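Local coordinates for glycerol Dehydrogenase (Unidentified, PDB 5XN8), which catalyses the NAD-dependent oxidation of glycerol to dihydroxyacetone as a metal-dependent member of the iron-containing alcohol dehydrogenase family, at residues W176-A181 / A252-H257; D171-W176 / F277-Q282; L283-S288 / M339-T344. All blocks are in the same frame, centred on the assembly; numbering follows the deposited sequence.

Interaction 1. Residues W176-A181 / A252-H257. With ZN (zinc ion), chain E.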
# COMPACT_ATOMS: atom_id res chain seq x y z
N TRP A 176 -20.17 -17.67 -7.97
CA TRP A 176 -19.98 -16.46 -7.14
C TRP A 176 -20.91 -15.32 -7.52
O TRP A 176 -21.45 -14.64 -6.65
CB TRP A 176 -18.53 -15.97 -7.22
CG TRP A 176 -18.34 -14.58 -6.69
CD1 TRP A 176 -17.89 -13.52 -7.39
CD2 TRP A 176 -18.63 -14.11 -5.37
NE1 TRP A 176 -17.86 -12.41 -6.59
CE2 TRP A 176 -18.32 -12.74 -5.35
CE3 TRP A 176 -19.12 -14.72 -4.21
CZ2 TRP A 176 -18.48 -11.96 -4.20
CZ3 TRP A 176 -19.28 -13.94 -3.06
CH2 TRP A 176 -18.96 -12.57 -3.07
N PHE A 177 -21.10 -15.09 -8.82
CA PHE A 177 -21.85 -13.92 -9.27
C PHE A 177 -23.35 -14.04 -9.04
O PHE A 177 -24.01 -13.06 -8.68
CB PHE A 177 -21.55 -13.63 -10.73
CG PHE A 177 -20.13 -13.24 -10.98
CD1 PHE A 177 -19.68 -11.97 -10.64
CD2 PHE A 177 -19.22 -14.16 -11.47
CE1 PHE A 177 -18.36 -11.62 -10.83
CE2 PHE A 177 -17.89 -13.80 -11.66
CZ PHE A 177 -17.46 -12.52 -11.35
N GLU A 178 -23.87 -15.26 -9.23
CA GLU A 178 -25.27 -15.57 -8.96
C GLU A 178 -25.55 -15.75 -7.47
O GLU A 178 -26.63 -15.37 -6.98
CB GLU A 178 -25.68 -16.84 -9.70
CG GLU A 178 -25.59 -16.73 -11.22
CD GLU A 178 -26.03 -17.99 -11.91
OE1 GLU A 178 -25.27 -18.97 -11.93
OE2 GLU A 178 -27.13 -17.99 -12.47
N ALA A 179 -24.61 -16.36 -6.76
CA ALA A 179 -24.74 -16.50 -5.30
C ALA A 179 -24.80 -15.11 -4.69
O ALA A 179 -25.75 -14.78 -3.99
CB ALA A 179 -23.57 -17.28 -4.74
N LYS A 180 -23.79 -14.28 -5.01
CA LYS A 180 -23.68 -12.90 -4.48
C LYS A 180 -24.87 -12.01 -4.84
O LYS A 180 -25.25 -11.15 -4.06
CB LYS A 180 -22.36 -12.27 -4.94
CG LYS A 180 -22.04 -10.88 -4.39
CD LYS A 180 -22.09 -10.84 -2.87
CE LYS A 180 -21.39 -9.61 -2.32
NZ LYS A 180 -22.19 -8.36 -2.48
N ALA A 181 -25.45 -12.24 -6.01
CA ALA A 181 -26.66 -11.53 -6.46
C ALA A 181 -27.90 -11.95 -5.69
O ALA A 181 -28.78 -11.13 -5.43
CB ALA A 181 -26.88 -11.73 -7.94
N ALA A 252 -29.11 -14.57 -12.84
CA ALA A 252 -29.25 -14.22 -14.26
C ALA A 252 -28.59 -15.21 -15.20
O ALA A 252 -29.22 -15.66 -16.17
CB ALA A 252 -28.70 -12.84 -14.53
N ALA A 253 -27.33 -15.55 -14.92
CA ALA A 253 -26.52 -16.40 -15.80
C ALA A 253 -27.19 -17.70 -16.26
O ALA A 253 -27.12 -18.05 -17.44
CB ALA A 253 -25.19 -16.71 -15.14
N HIS A 254 -27.82 -18.39 -15.32
CA HIS A 254 -28.50 -19.68 -15.59
C HIS A 254 -29.87 -19.50 -16.24
O HIS A 254 -30.30 -20.35 -17.03
CB HIS A 254 -28.58 -20.49 -14.30
CG HIS A 254 -27.43 -21.43 -14.10
ND1 HIS A 254 -26.24 -21.06 -13.52
CD2 HIS A 254 -27.33 -22.75 -14.37
CE1 HIS A 254 -25.42 -22.10 -13.50
NE2 HIS A 254 -26.06 -23.15 -13.99
N ALA A 255 -30.57 -18.43 -15.91
CA ALA A 255 -31.78 -18.04 -16.65
C ALA A 255 -31.48 -17.75 -18.12
O ALA A 255 -32.25 -18.15 -18.99
CB ALA A 255 -32.44 -16.84 -16.00
N ILE A 256 -30.38 -17.05 -18.39
CA ILE A 256 -29.98 -16.73 -19.78
C ILE A 256 -29.58 -18.01 -20.51
O ILE A 256 -29.95 -18.19 -21.67
CB ILE A 256 -28.86 -15.65 -19.87
CG1 ILE A 256 -29.40 -14.29 -19.41
CG2 ILE A 256 -28.28 -15.55 -21.29
CD1 ILE A 256 -28.34 -13.23 -19.25
N HIS A 257 -28.84 -18.90 -19.85
CA HIS A 257 -28.55 -20.24 -20.38
C HIS A 257 -29.82 -20.94 -20.84
O HIS A 257 -29.85 -21.51 -21.92
CB HIS A 257 -27.83 -21.12 -19.34
CG HIS A 257 -27.96 -22.60 -19.59
ND1 HIS A 257 -29.09 -23.32 -19.27
CD2 HIS A 257 -27.10 -23.48 -20.15
CE1 HIS A 257 -28.92 -24.58 -19.62
NE2 HIS A 257 -27.73 -24.70 -20.16
ZN ZN E . -25.09 -25.09 -14.19
O HOH W 1 -27.12 -25.59 -13.72

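Interaction 2. Residues D171-W176 / F277-Q282. With ZN (zinc ion), chain E.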
# COMPACT_ATOMS: atom_id res chain seq x y z
N ASP A 171 -19.25 -23.42 -15.92
CA ASP A 171 -20.42 -23.59 -15.04
C ASP A 171 -20.11 -23.07 -13.64
O ASP A 171 -20.98 -22.50 -12.97
CB ASP A 171 -20.81 -25.08 -14.99
CG ASP A 171 -22.20 -25.33 -14.40
OD1 ASP A 171 -23.12 -24.51 -14.55
OD2 ASP A 171 -22.38 -26.41 -13.81
N ALA A 172 -18.87 -23.26 -13.22
CA ALA A 172 -18.41 -22.87 -11.89
C ALA A 172 -18.14 -21.38 -11.75
O ALA A 172 -18.36 -20.80 -10.68
CB ALA A 172 -17.17 -23.67 -11.53
N LEU A 173 -17.65 -20.76 -12.82
CA LEU A 173 -17.41 -19.31 -12.90
C LEU A 173 -18.65 -18.47 -12.59
O LEU A 173 -18.54 -17.37 -12.05
CB LEU A 173 -16.89 -18.95 -14.31
CG LEU A 173 -16.65 -17.48 -14.71
CD1 LEU A 173 -15.24 -17.03 -14.39
CD2 LEU A 173 -16.93 -17.29 -16.19
N SER A 174 -19.83 -18.99 -12.91
CA SER A 174 -21.09 -18.31 -12.61
C SER A 174 -21.50 -18.31 -11.14
O SER A 174 -22.41 -17.58 -10.76
CB SER A 174 -22.23 -18.99 -13.35
OG SER A 174 -22.54 -20.23 -12.73
N THR A 175 -20.89 -19.17 -10.33
CA THR A 175 -21.43 -19.47 -9.00
C THR A 175 -21.35 -18.29 -8.06
O THR A 175 -22.35 -17.94 -7.43
CB THR A 175 -20.74 -20.71 -8.40
OG1 THR A 175 -20.92 -21.80 -9.30
CG2 THR A 175 -21.33 -21.07 -7.06
N TRP A 176 -20.17 -17.67 -7.97
CA TRP A 176 -19.98 -16.46 -7.14
C TRP A 176 -20.91 -15.32 -7.52
O TRP A 176 -21.45 -14.64 -6.65
CB TRP A 176 -18.53 -15.97 -7.22
CG TRP A 176 -18.34 -14.58 -6.69
CD1 TRP A 176 -17.89 -13.52 -7.39
CD2 TRP A 176 -18.63 -14.11 -5.37
NE1 TRP A 176 -17.86 -12.41 -6.59
CE2 TRP A 176 -18.32 -12.74 -5.35
CE3 TRP A 176 -19.12 -14.72 -4.21
CZ2 TRP A 176 -18.48 -11.96 -4.20
CZ3 TRP A 176 -19.28 -13.94 -3.06
CH2 TRP A 176 -18.96 -12.57 -3.07
N PHE A 277 -20.89 -17.54 -21.00
CA PHE A 277 -21.38 -16.36 -21.69
C PHE A 277 -22.49 -15.67 -20.91
O PHE A 277 -22.52 -14.44 -20.82
CB PHE A 277 -21.87 -16.68 -23.10
CG PHE A 277 -22.35 -15.47 -23.86
CD1 PHE A 277 -21.44 -14.56 -24.38
CD2 PHE A 277 -23.70 -15.22 -24.01
CE1 PHE A 277 -21.87 -13.42 -25.05
CE2 PHE A 277 -24.14 -14.08 -24.68
CZ PHE A 277 -23.22 -13.19 -25.21
N GLY A 278 -23.41 -16.46 -20.36
CA GLY A 278 -24.47 -15.94 -19.51
C GLY A 278 -23.99 -15.17 -18.29
O GLY A 278 -24.64 -14.22 -17.87
N THR A 279 -22.86 -15.59 -17.73
CA THR A 279 -22.19 -14.86 -16.65
C THR A 279 -21.71 -13.49 -17.12
O THR A 279 -21.84 -12.50 -16.40
CB THR A 279 -20.99 -15.65 -16.10
OG1 THR A 279 -21.44 -16.92 -15.65
CG2 THR A 279 -20.33 -14.93 -14.93
N LEU A 280 -21.15 -13.46 -18.32
CA LEU A 280 -20.70 -12.21 -18.93
C LEU A 280 -21.85 -11.26 -19.18
O LEU A 280 -21.72 -10.05 -18.97
CB LEU A 280 -19.92 -12.49 -20.23
CG LEU A 280 -18.41 -12.34 -20.04
CD1 LEU A 280 -17.63 -13.24 -21.01
CD2 LEU A 280 -18.01 -10.87 -20.13
N ALA A 281 -22.98 -11.81 -19.62
CA ALA A 281 -24.21 -11.03 -19.75
C ALA A 281 -24.70 -10.50 -18.40
O ALA A 281 -25.17 -9.38 -18.32
CB ALA A 281 -25.29 -11.87 -20.42
N GLN A 282 -24.59 -11.31 -17.35
CA GLN A 282 -24.96 -10.87 -15.99
C GLN A 282 -24.08 -9.72 -15.49
O GLN A 282 -24.59 -8.83 -14.81
CB GLN A 282 -24.94 -12.03 -14.99
CG GLN A 282 -25.37 -11.62 -13.58
CD GLN A 282 -25.34 -12.74 -12.58
OE1 GLN A 282 -25.80 -13.85 -12.85
NE2 GLN A 282 -24.82 -12.46 -11.41
ZN ZN E . -25.09 -25.09 -14.19
O HOH W 1 -27.12 -25.59 -13.72

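Interaction 3. Residues L283-S288 / M339-T344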
# COMPACT_ATOMS: atom_id res chain seq x y z
N LEU A 283 -22.79 -9.72 -15.82
CA LEU A 283 -21.88 -8.64 -15.41
C LEU A 283 -22.27 -7.28 -16.00
O LEU A 283 -22.22 -6.26 -15.31
CB LEU A 283 -20.44 -8.96 -15.80
CG LEU A 283 -19.74 -10.16 -15.17
CD1 LEU A 283 -18.32 -10.25 -15.70
CD2 LEU A 283 -19.76 -10.09 -13.65
N VAL A 284 -22.63 -7.28 -17.27
CA VAL A 284 -23.13 -6.09 -17.96
C VAL A 284 -24.49 -5.68 -17.40
O VAL A 284 -24.81 -4.49 -17.34
CB VAL A 284 -23.23 -6.34 -19.48
CG1 VAL A 284 -23.94 -5.19 -20.19
CG2 VAL A 284 -21.83 -6.55 -20.07
N LEU A 285 -25.28 -6.67 -17.01
CA LEU A 285 -26.62 -6.48 -16.43
C LEU A 285 -26.58 -5.79 -15.06
O LEU A 285 -27.33 -4.84 -14.83
CB LEU A 285 -27.33 -7.83 -16.32
CG LEU A 285 -28.84 -7.87 -16.09
CD1 LEU A 285 -29.56 -7.20 -17.24
CD2 LEU A 285 -29.27 -9.30 -15.93
N GLN A 286 -25.72 -6.28 -14.17
CA GLN A 286 -25.52 -5.67 -12.84
C GLN A 286 -24.47 -4.54 -12.83
O GLN A 286 -24.18 -3.98 -11.78
CB GLN A 286 -25.19 -6.75 -11.79
CG GLN A 286 -23.78 -7.35 -11.85
CD GLN A 286 -23.68 -8.69 -11.12
OE1 GLN A 286 -24.67 -9.43 -11.00
NE2 GLN A 286 -22.49 -9.02 -10.65
N ASN A 287 -23.93 -4.21 -14.00
CA ASN A 287 -22.95 -3.14 -14.16
C ASN A 287 -21.74 -3.32 -13.27
O ASN A 287 -21.39 -2.45 -12.48
CB ASN A 287 -23.60 -1.76 -13.95
CG ASN A 287 -22.72 -0.64 -14.44
OD1 ASN A 287 -22.12 -0.74 -15.51
ND2 ASN A 287 -22.62 0.42 -13.64
N SER A 288 -21.10 -4.48 -13.41
CA SER A 288 -19.85 -4.74 -12.71
C SER A 288 -18.78 -3.85 -13.33
O SER A 288 -18.90 -3.47 -14.49
CB SER A 288 -19.51 -6.22 -12.78
OG SER A 288 -18.84 -6.67 -13.95
N MET A 339 -32.28 -11.38 -9.05
CA MET A 339 -31.36 -10.22 -9.09
C MET A 339 -31.84 -9.12 -8.14
O MET A 339 -33.05 -8.96 -7.95
CB MET A 339 -31.20 -9.64 -10.51
CG MET A 339 -30.55 -10.55 -11.52
SD MET A 339 -28.87 -11.10 -11.19
CE MET A 339 -27.91 -9.61 -11.51
N PRO A 340 -30.91 -8.33 -7.58
CA PRO A 340 -31.31 -7.29 -6.62
C PRO A 340 -31.86 -6.00 -7.26
O PRO A 340 -31.85 -4.95 -6.61
CB PRO A 340 -30.01 -7.03 -5.85
CG PRO A 340 -28.93 -7.30 -6.84
CD PRO A 340 -29.44 -8.42 -7.70
N PHE A 341 -32.32 -6.06 -8.51
CA PHE A 341 -32.94 -4.91 -9.18
C PHE A 341 -33.95 -5.42 -10.20
O PHE A 341 -34.01 -6.63 -10.48
CB PHE A 341 -31.86 -4.04 -9.84
CG PHE A 341 -30.85 -4.83 -10.64
CD1 PHE A 341 -29.70 -5.30 -10.03
CD2 PHE A 341 -31.07 -5.10 -11.98
CE1 PHE A 341 -28.77 -6.04 -10.75
CE2 PHE A 341 -30.16 -5.84 -12.70
CZ PHE A 341 -29.01 -6.31 -12.10
N ALA A 342 -34.74 -4.51 -10.76
CA ALA A 342 -35.75 -4.86 -11.75
C ALA A 342 -35.11 -5.33 -13.05
O ALA A 342 -34.24 -4.64 -13.60
CB ALA A 342 -36.67 -3.68 -12.02
N VAL A 343 -35.54 -6.49 -13.56
CA VAL A 343 -35.10 -6.99 -14.86
C VAL A 343 -36.30 -7.08 -15.80
O VAL A 343 -37.37 -7.56 -15.41
CB VAL A 343 -34.43 -8.38 -14.76
CG1 VAL A 343 -33.93 -8.81 -16.14
CG2 VAL A 343 -33.29 -8.38 -13.74
N THR A 344 -36.11 -6.61 -17.04
CA THR A 344 -37.12 -6.70 -18.10
C THR A 344 -36.50 -7.40 -19.31
O THR A 344 -35.27 -7.44 -19.44
CB THR A 344 -37.64 -5.29 -18.50
OG1 THR A 344 -38.67 -5.40 -19.48
CG2 THR A 344 -36.57 -4.40 -19.05

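Interaction 1. Residues W176-A181 / A252-H257
At the zinc site a first-shell ligand, His-254, is held by a second-shell carboxylate, Glu-178. His-254 binds the zinc ion through NE2 at 2.2 Å. On the other side of the ring, His-254 ND1 donates a hydrogen bond of 2.8 Å to Glu-178 OE1. The N-H...O angle is 154°. OE1 sits at the ring edge, near the ring plane, and accepts the bond with its syn lone pair, on the side of the other oxygen. The carboxylate and imidazole planes are only 8° apart. The second oxygen has a different role. Glu-178 OE2 accepts a hydrogen bond of 3.0 Å from the backbone N of His-254, and this N-H arrives from above the carboxylate plane. A weak bond of 3.4 Å also runs from His-254 ND1 to Glu-178 OE2. One carboxylate therefore grips both the ring and the main chain of the same residue, which limits ring rotation. Glu-178 spans the gap because its chain is extended beyond CG, with CG anti to the carbonyl carbon (chi1 -63°). Ala-253 CB packs beside Glu-178 CD at 3.6 Å. The buried carboxylate has more partners: Ser-174 OG bonds OE1 and the Ala-251 N bonds OE2. Asp-171 and His-271 supply the other protein ligands of the zinc ion. A His-carboxylate hydrogen bond thus backs a metal ligand in the active-site cleft of an iron-containing alcohol dehydrogenase, where His-254 probably also meets glycerol.

Interaction 2. Residues D171-W176 / F277-Q282
Ser-174 and Thr-279 bring helices 162-185 and 271-285 close together, with their CA atoms 5.4 Å apart. The contact itself is van der Waals. Ser-174 CB lies 3.2 Å from Thr-279 OG1, and Ser-174 CA is 3.4 Å from the same oxygen of Thr-279. Thr-279 CG2 lies 4.3 Å from Leu-173 CD2, with the Leu-173 carbonyl O at a similar distance. Leu-173 also packs on Val-296 and Phe-299 of helix 290-303.

Among the polar groups, Thr-279 OG1 turns to its own helix. With chi1 at -57°, it stands beside its own backbone N and hydrogen-bonds the carbonyl O of Val-275, one helical turn back. Gln-282 OE1 bonds the Ala-253 N, which ties helix 271-285 to helix 252-260.

Metal binding is the third kind. Asp-171 OD1 coordinates the zinc ion at 2.1 Å, while Asp-171 OD2 stays 3.0 Å from the zinc ion and accepts a hydrogen bond from Asp-121 N. The carboxylate is thus monodentate, and its second oxygen is held by the main chain. The contact joins two helices of the all-helical domain that carries the metal ligands in iron-containing alcohol dehydrogenases; here helix 162-185 supplies Asp-171 and helix 271-285 supplies His-271.

Interaction 3. Residues L283-S288 / M339-T344
Gln-286 OE1 meets Met-339 CE at 3.3 Å and accepts a hydrogen bond from Gln-282 NE2, one turn earlier on the same helix. The Met-339 chain is bent at chi2 and chi3, which swings its methyl group across the extended glutamine at about a right angle. Met-339 CE also lies 4.0 Å from Gln-286 CB.

Phe-341 makes the other close approaches. Phe-341 CZ comes 3.5 Å from the carbonyl O of Leu-285 and 3.6 Å from Gln-286 CA, and both lie obliquely to the ring. Phe-341 CE1 touches Gln-286 CB at 3.8 Å, and Phe-341 CE2 touches Leu-285 CG at 4.2 Å. One face of the ring carries Met-339 CB, offset toward the rim.

Here helix 271-285 stops. Asn-287 has a positive phi, and Ser-288 N bonds Leu-283 O. Asn-287 then pairs with Lys-216 and Glu-213 of a second subunit. Phe-341 packs on Arg-186 of a third subunit. Within the chain, the loop from Met-339 to Thr-344 lies over the end of helix 271-285. It rests on Ala-181 of helix 162-185 at one end and leads into helix 345-363 at the other.

Interactions 1 and 2 are buried and share helix 162-185, which also contributes a zinc ligand in interaction 2. They meet directly, since Gln-282 bonds the backbone of the 252-257 segment. Interaction 3 is only partly buried, farther from the chain centre and close to other subunits. Helix 271-285 runs through both interaction 2 and interaction 3. The chemistry changes along the way: charged and directional in interaction 1, close packing of serine and leucine on threonine in interaction 2, and van der Waals contact of an aromatic ring and a methionine methyl with oxygens and aliphatic carbons in interaction 3. Met-339 links the outer contact to the inner ones by touching Ala-252 and Gln-282.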